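Local coordinates for protein thiosulfate sulfurtransferase (Pseudomonas aeruginosa, PDB 1YT8) that probably transfers sulfur from thiosulfate to cyanide, as rhodanese-family sulfurtransferases do, and carries several rhodanese-like domains in one chain, at residues A262-W275 and A339-D353. Sequence-based numbering, arbitrary orientation.
Sequences AGVERLDLAGLAQW and ASWLAQMGWQVAVLD
Glu-265 sits opposite Ala-350 where strand 265-267 runs parallel to strand 348-352, and bonds to the residues flanking it: Glu-265 N to Val-349 O (2.9 Å) and Glu-265 O to Val-351 N. The exchange repeats two residues on, where Leu-267 N reaches Val-351 O and Leu-267 O receives Asp-353 N at 2.7 Å.

Packing is tight on both faces of this pair. Val-264 fits between strand and helix: CG1, anti to the backbone N (chi1 174°), reaches Val-351 CG2 at 3.7 Å, while CG2 lies on the last turns of helix 334-344 at Ala-339 and Ala-343. Arg-266, bent at chi2 and chi3, runs alongside Val-351, whose CB lies over one guanidinium face, toward its rim. It grips Asp-353 side-on, NE to OD2 at 3.0 Å and NH2 to OD1, each through a syn lone pair, with the two planes only 18° apart. Asn-336 takes NH1. On the face carrying Leu-267 and Leu-352, helix 269-277 closes over the strands. Leu-352 sends CD2 crosswise against Leu-272 CD2 (3.8 Å) and sets CD1 against Leu-267 O and the carbonyl carbon of Asp-268, and Ala-350 CB meets Trp-275 CH2 obliquely at 3.7 Å. Leu-267 CD1 lies over one face of that indole, toward its rim.

The looser, solvent side is the rim. Partly exposed Glu-265 stretches out to accept Gln-348 NE2 on OE2 (3.0 Å), while Arg-281 holds the amide oxygen. Two waters bridge the segments, one from Gly-263 O to Val-349 N, the other from exposed Leu-269, through its N, to Asp-353 O.

The contact thus joins the first strand, an edge strand, to the last in a five-stranded parallel sheet with the 1-5-4-2-3 order of the alpha/beta rhodanese fold.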
loop_
_atom_site.group_PDB
_atom_site.type_symbol
_atom_site.label_atom_id
_atom_site.label_comp_id
_atom_site.label_asym_id
_atom_site.label_seq_id
_atom_site.Cartn_x
_atom_site.Cartn_y
_atom_site.Cartn_z
ATOM N N ALA A 262 -23.392 0.445 8.085
ATOM C CA ALA A 262 -22.134 1.009 8.573
ATOM C C ALA A 262 -22.081 2.536 8.541
ATOM O O ALA A 262 -21.106 3.139 8.997
ATOM C CB ALA A 262 -20.974 0.434 7.778
ATOM N N GLY A 263 -23.118 3.162 7.994
ATOM C CA GLY A 263 -23.150 4.613 7.943
ATOM C C GLY A 263 -22.480 5.217 6.726
ATOM O O GLY A 263 -22.144 6.403 6.720
ATOM N N VAL A 264 -22.271 4.405 5.696
ATOM C CA VAL A 264 -21.651 4.887 4.471
ATOM C C VAL A 264 -22.561 5.941 3.840
ATOM O O VAL A 264 -23.770 5.741 3.731
ATOM C CB VAL A 264 -21.434 3.731 3.472
ATOM C CG1 VAL A 264 -20.930 4.272 2.138
ATOM C CG2 VAL A 264 -20.439 2.730 4.054
ATOM N N GLU A 265 -21.982 7.066 3.440
ATOM C CA GLU A 265 -22.756 8.137 2.825
ATOM C C GLU A 265 -22.953 7.879 1.335
ATOM O O GLU A 265 -22.245 7.064 0.739
ATOM C CB GLU A 265 -22.053 9.483 3.034
ATOM C CG GLU A 265 -22.000 9.930 4.487
ATOM C CD GLU A 265 -21.306 11.272 4.664
ATOM O OE1 GLU A 265 -21.677 12.230 3.954
ATOM O OE2 GLU A 265 -20.401 11.368 5.519
ATOM N N ARG A 266 -23.926 8.564 0.740
ATOM C CA ARG A 266 -24.206 8.418 -0.687
ATOM C C ARG A 266 -23.936 9.753 -1.382
ATOM O O ARG A 266 -24.093 10.814 -0.780
ATOM C CB ARG A 266 -25.675 8.032 -0.923
ATOM C CG ARG A 266 -26.257 6.999 0.042
ATOM C CD ARG A 266 -25.437 5.715 0.101
ATOM N NE ARG A 266 -25.245 5.085 -1.204
ATOM C CZ ARG A 266 -24.556 3.962 -1.389
ATOM N NH1 ARG A 266 -23.997 3.352 -0.353
ATOM N NH2 ARG A 266 -24.419 3.447 -2.602
ATOM N N LEU A 267 -23.538 9.694 -2.649
ATOM C CA LEU A 267 -23.268 10.895 -3.436
ATOM C C LEU A 267 -23.507 10.636 -4.911
ATOM O O LEU A 267 -23.400 9.502 -5.371
ATOM C CB LEU A 267 -21.807 11.336 -3.301
ATOM C CG LEU A 267 -21.232 11.926 -2.019
ATOM C CD1 LEU A 267 -19.767 12.248 -2.267
ATOM C CD2 LEU A 267 -21.990 13.183 -1.616
ATOM N N ASP A 268 -23.837 11.696 -5.646
ATOM C CA ASP A 268 -24.001 11.595 -7.090
ATOM C C ASP A 268 -22.901 12.492 -7.639
ATOM O O ASP A 268 -22.231 13.182 -6.868
ATOM C CB ASP A 268 -25.388 12.068 -7.563
ATOM C CG ASP A 268 -25.798 13.407 -6.982
ATOM O OD1 ASP A 268 -24.920 14.232 -6.656
ATOM O OD2 ASP A 268 -27.021 13.641 -6.871
ATOM N N LEU A 269 -22.696 12.481 -8.950
ATOM C CA LEU A 269 -21.649 13.301 -9.549
ATOM C C LEU A 269 -21.666 14.749 -9.057
ATOM O O LEU A 269 -20.613 15.328 -8.784
ATOM C CB LEU A 269 -21.756 13.259 -11.077
ATOM C CG LEU A 269 -21.384 11.912 -11.706
ATOM C CD1 LEU A 269 -21.666 11.933 -13.203
ATOM C CD2 LEU A 269 -19.912 11.622 -11.444
ATOM N N ALA A 270 -22.855 15.333 -8.938
ATOM C CA ALA A 270 -22.964 16.711 -8.467
ATOM C C ALA A 270 -22.469 16.808 -7.025
ATOM O O ALA A 270 -21.803 17.772 -6.648
ATOM C CB ALA A 270 -24.412 17.187 -8.559
ATOM N N GLY A 271 -22.798 15.800 -6.223
ATOM C CA GLY A 271 -22.368 15.787 -4.836
ATOM C C GLY A 271 -20.859 15.679 -4.738
ATOM O O GLY A 271 -20.238 16.280 -3.864
ATOM N N LEU A 272 -20.269 14.900 -5.638
ATOM C CA LEU A 272 -18.824 14.723 -5.670
ATOM C C LEU A 272 -18.156 16.057 -5.983
ATOM O O LEU A 272 -17.239 16.483 -5.281
ATOM C CB LEU A 272 -18.437 13.697 -6.739
ATOM C CG LEU A 272 -16.939 13.562 -7.038
ATOM C CD1 LEU A 272 -16.193 13.181 -5.765
ATOM C CD2 LEU A 272 -16.719 12.522 -8.129
ATOM N N ALA A 273 -18.626 16.711 -7.041
ATOM C CA ALA A 273 -18.080 17.998 -7.457
ATOM C C ALA A 273 -18.090 18.990 -6.298
ATOM O O ALA A 273 -17.133 19.740 -6.104
ATOM C CB ALA A 273 -18.881 18.553 -8.635
ATOM N N GLN A 274 -19.173 18.987 -5.530
ATOM C CA GLN A 274 -19.301 19.880 -4.387
ATOM C C GLN A 274 -18.202 19.613 -3.362
ATOM O O GLN A 274 -17.555 20.544 -2.877
ATOM C CB GLN A 274 -20.673 19.704 -3.731
ATOM C CG GLN A 274 -20.860 20.503 -2.448
ATOM C CD GLN A 274 -20.519 21.974 -2.622
ATOM O OE1 GLN A 274 -20.973 22.622 -3.567
ATOM N NE2 GLN A 274 -19.721 22.510 -1.703
ATOM N N TRP A 275 -17.994 18.342 -3.032
ATOM C CA TRP A 275 -16.964 17.977 -2.067
ATOM C C TRP A 275 -15.590 18.448 -2.528
ATOM O O TRP A 275 -14.814 18.989 -1.741
ATOM C CB TRP A 275 -16.950 16.460 -1.850
ATOM C CG TRP A 275 -17.896 15.995 -0.781
ATOM C CD1 TRP A 275 -18.907 16.715 -0.211
ATOM C CD2 TRP A 275 -17.926 14.702 -0.163
ATOM N NE1 TRP A 275 -19.564 15.953 0.725
ATOM C CE2 TRP A 275 -18.984 14.713 0.775
ATOM C CE3 TRP A 275 -17.163 13.536 -0.311
ATOM C CZ2 TRP A 275 -19.300 13.599 1.563
ATOM C CZ3 TRP A 275 -17.478 12.426 0.474
ATOM C CH2 TRP A 275 -18.538 12.470 1.399
ATOM N N ALA A 339 -16.462 0.277 1.314
ATOM C CA ALA A 339 -16.831 1.457 2.092
ATOM C C ALA A 339 -17.288 1.062 3.497
ATOM O O ALA A 339 -16.961 1.738 4.474
ATOM C CB ALA A 339 -17.937 2.231 1.379
ATOM N N SER A 340 -18.031 -0.037 3.610
ATOM C CA SER A 340 -18.503 -0.461 4.925
ATOM C C SER A 340 -17.320 -0.728 5.857
ATOM O O SER A 340 -17.381 -0.427 7.047
ATOM C CB SER A 340 -19.403 -1.709 4.821
ATOM O OG SER A 340 -18.672 -2.890 4.545
ATOM N N TRP A 341 -16.238 -1.282 5.314
ATOM C CA TRP A 341 -15.054 -1.558 6.121
ATOM C C TRP A 341 -14.305 -0.271 6.476
ATOM O O TRP A 341 -13.861 -0.093 7.612
ATOM C CB TRP A 341 -14.130 -2.539 5.381
ATOM C CG TRP A 341 -14.693 -3.932 5.346
ATOM C CD1 TRP A 341 -14.923 -4.702 4.240
ATOM C CD2 TRP A 341 -15.130 -4.703 6.472
ATOM N NE1 TRP A 341 -15.482 -5.908 4.610
ATOM C CE2 TRP A 341 -15.617 -5.932 5.975
ATOM C CE3 TRP A 341 -15.158 -4.472 7.858
ATOM C CZ2 TRP A 341 -16.128 -6.931 6.815
ATOM C CZ3 TRP A 341 -15.667 -5.465 8.693
ATOM C CH2 TRP A 341 -16.145 -6.680 8.167
ATOM N N LEU A 342 -14.170 0.631 5.507
ATOM C CA LEU A 342 -13.490 1.904 5.749
ATOM C C LEU A 342 -14.258 2.725 6.795
ATOM O O LEU A 342 -13.663 3.431 7.612
ATOM C CB LEU A 342 -13.365 2.681 4.427
ATOM C CG LEU A 342 -12.396 2.041 3.421
ATOM C CD1 LEU A 342 -12.632 2.589 2.020
ATOM C CD2 LEU A 342 -10.968 2.291 3.873
ATOM N N ALA A 343 -15.585 2.624 6.770
ATOM C CA ALA A 343 -16.424 3.339 7.728
ATOM C C ALA A 343 -16.163 2.798 9.134
ATOM O O ALA A 343 -16.067 3.559 10.102
ATOM C CB ALA A 343 -17.898 3.164 7.360
ATOM N N GLN A 344 -16.036 1.479 9.239
ATOM C CA GLN A 344 -15.788 0.833 10.519
ATOM C C GLN A 344 -14.390 1.150 11.030
ATOM O O GLN A 344 -14.115 1.054 12.227
ATOM C CB GLN A 344 -16.019 -0.677 10.387
ATOM C CG GLN A 344 -17.512 -1.007 10.236
ATOM C CD GLN A 344 -17.795 -2.457 9.893
ATOM O OE1 GLN A 344 -17.731 -3.340 10.746
ATOM N NE2 GLN A 344 -18.118 -2.705 8.634
HETATM N N MSE A 345 -13.510 1.549 10.120
HETATM C CA MSE A 345 -12.159 1.925 10.503
HETATM C C MSE A 345 -12.118 3.430 10.771
HETATM O O MSE A 345 -11.050 4.044 10.799
HETATM C CB MSE A 345 -11.153 1.531 9.417
HETATM C CG MSE A 345 -10.837 0.041 9.415
HETATM SE SE MSE A 345 -9.312 -0.415 8.291
HETATM C CE MSE A 345 -10.169 -0.261 6.587
ATOM N N GLY A 346 -13.305 4.008 10.957
ATOM C CA GLY A 346 -13.432 5.423 11.274
ATOM C C GLY A 346 -13.370 6.452 10.163
ATOM O O GLY A 346 -13.338 7.651 10.445
ATOM N N TRP A 347 -13.358 6.014 8.908
ATOM C CA TRP A 347 -13.286 6.961 7.801
ATOM C C TRP A 347 -14.637 7.523 7.387
ATOM O O TRP A 347 -15.662 6.839 7.478
ATOM C CB TRP A 347 -12.663 6.311 6.560
ATOM C CG TRP A 347 -11.224 5.943 6.702
ATOM C CD1 TRP A 347 -10.713 4.732 7.080
ATOM C CD2 TRP A 347 -10.103 6.807 6.495
ATOM N NE1 TRP A 347 -9.340 4.789 7.122
ATOM C CE2 TRP A 347 -8.939 6.052 6.770
ATOM C CE3 TRP A 347 -9.969 8.150 6.108
ATOM C CZ2 TRP A 347 -7.654 6.596 6.670
ATOM C CZ3 TRP A 347 -8.689 8.690 6.010
ATOM C CH2 TRP A 347 -7.548 7.912 6.291
ATOM N N GLN A 348 -14.636 8.778 6.945
ATOM C CA GLN A 348 -15.850 9.378 6.419
ATOM C C GLN A 348 -15.758 8.897 4.979
ATOM O O GLN A 348 -14.819 9.240 4.252
ATOM C CB GLN A 348 -15.803 10.905 6.472
ATOM C CG GLN A 348 -16.879 11.560 5.610
ATOM C CD GLN A 348 -17.047 13.040 5.893
ATOM O OE1 GLN A 348 -16.086 13.737 6.224
ATOM N NE2 GLN A 348 -18.273 13.531 5.748
ATOM N N VAL A 349 -16.720 8.085 4.569
ATOM C CA VAL A 349 -16.686 7.528 3.230
ATOM C C VAL A 349 -18.051 7.519 2.560
ATOM O O VAL A 349 -19.084 7.325 3.206
ATOM C CB VAL A 349 -16.123 6.084 3.277
ATOM C CG1 VAL A 349 -16.971 5.230 4.205
ATOM C CG2 VAL A 349 -16.078 5.482 1.874
ATOM N N ALA A 350 -18.037 7.733 1.252
ATOM C CA ALA A 350 -19.255 7.746 0.461
ATOM C C ALA A 350 -19.072 6.872 -0.772
ATOM O O ALA A 350 -17.949 6.655 -1.226
ATOM C CB ALA A 350 -19.577 9.173 0.036
ATOM N N VAL A 351 -20.180 6.358 -1.295
ATOM C CA VAL A 351 -20.162 5.555 -2.511
ATOM C C VAL A 351 -20.844 6.424 -3.568
ATOM O O VAL A 351 -21.888 7.028 -3.304
ATOM C CB VAL A 351 -20.940 4.235 -2.334
ATOM C CG1 VAL A 351 -21.108 3.543 -3.678
ATOM C CG2 VAL A 351 -20.189 3.321 -1.367
ATOM N N LEU A 352 -20.250 6.499 -4.753
ATOM C CA LEU A 352 -20.789 7.316 -5.836
ATOM C C LEU A 352 -21.897 6.595 -6.605
ATOM O O LEU A 352 -21.645 5.589 -7.274
ATOM C CB LEU A 352 -19.653 7.715 -6.784
ATOM C CG LEU A 352 -19.892 8.854 -7.775
ATOM C CD1 LEU A 352 -20.451 10.069 -7.048
ATOM C CD2 LEU A 352 -18.580 9.200 -8.469
ATOM N N ASP A 353 -23.120 7.115 -6.502
ATOM C CA ASP A 353 -24.278 6.524 -7.178
ATOM C C ASP A 353 -24.643 7.234 -8.481
ATOM O O ASP A 353 -24.211 8.361 -8.737
ATOM C CB ASP A 353 -25.515 6.557 -6.270
ATOM C CG ASP A 353 -25.326 5.790 -4.981
ATOM O OD1 ASP A 353 -24.710 4.707 -5.017
ATOM O OD2 ASP A 353 -25.818 6.263 -3.932
HETATM O O HOH W 1 -19.150 7.767 6.644
HETATM O O HOH W 2 -23.977 10.456 -10.476
#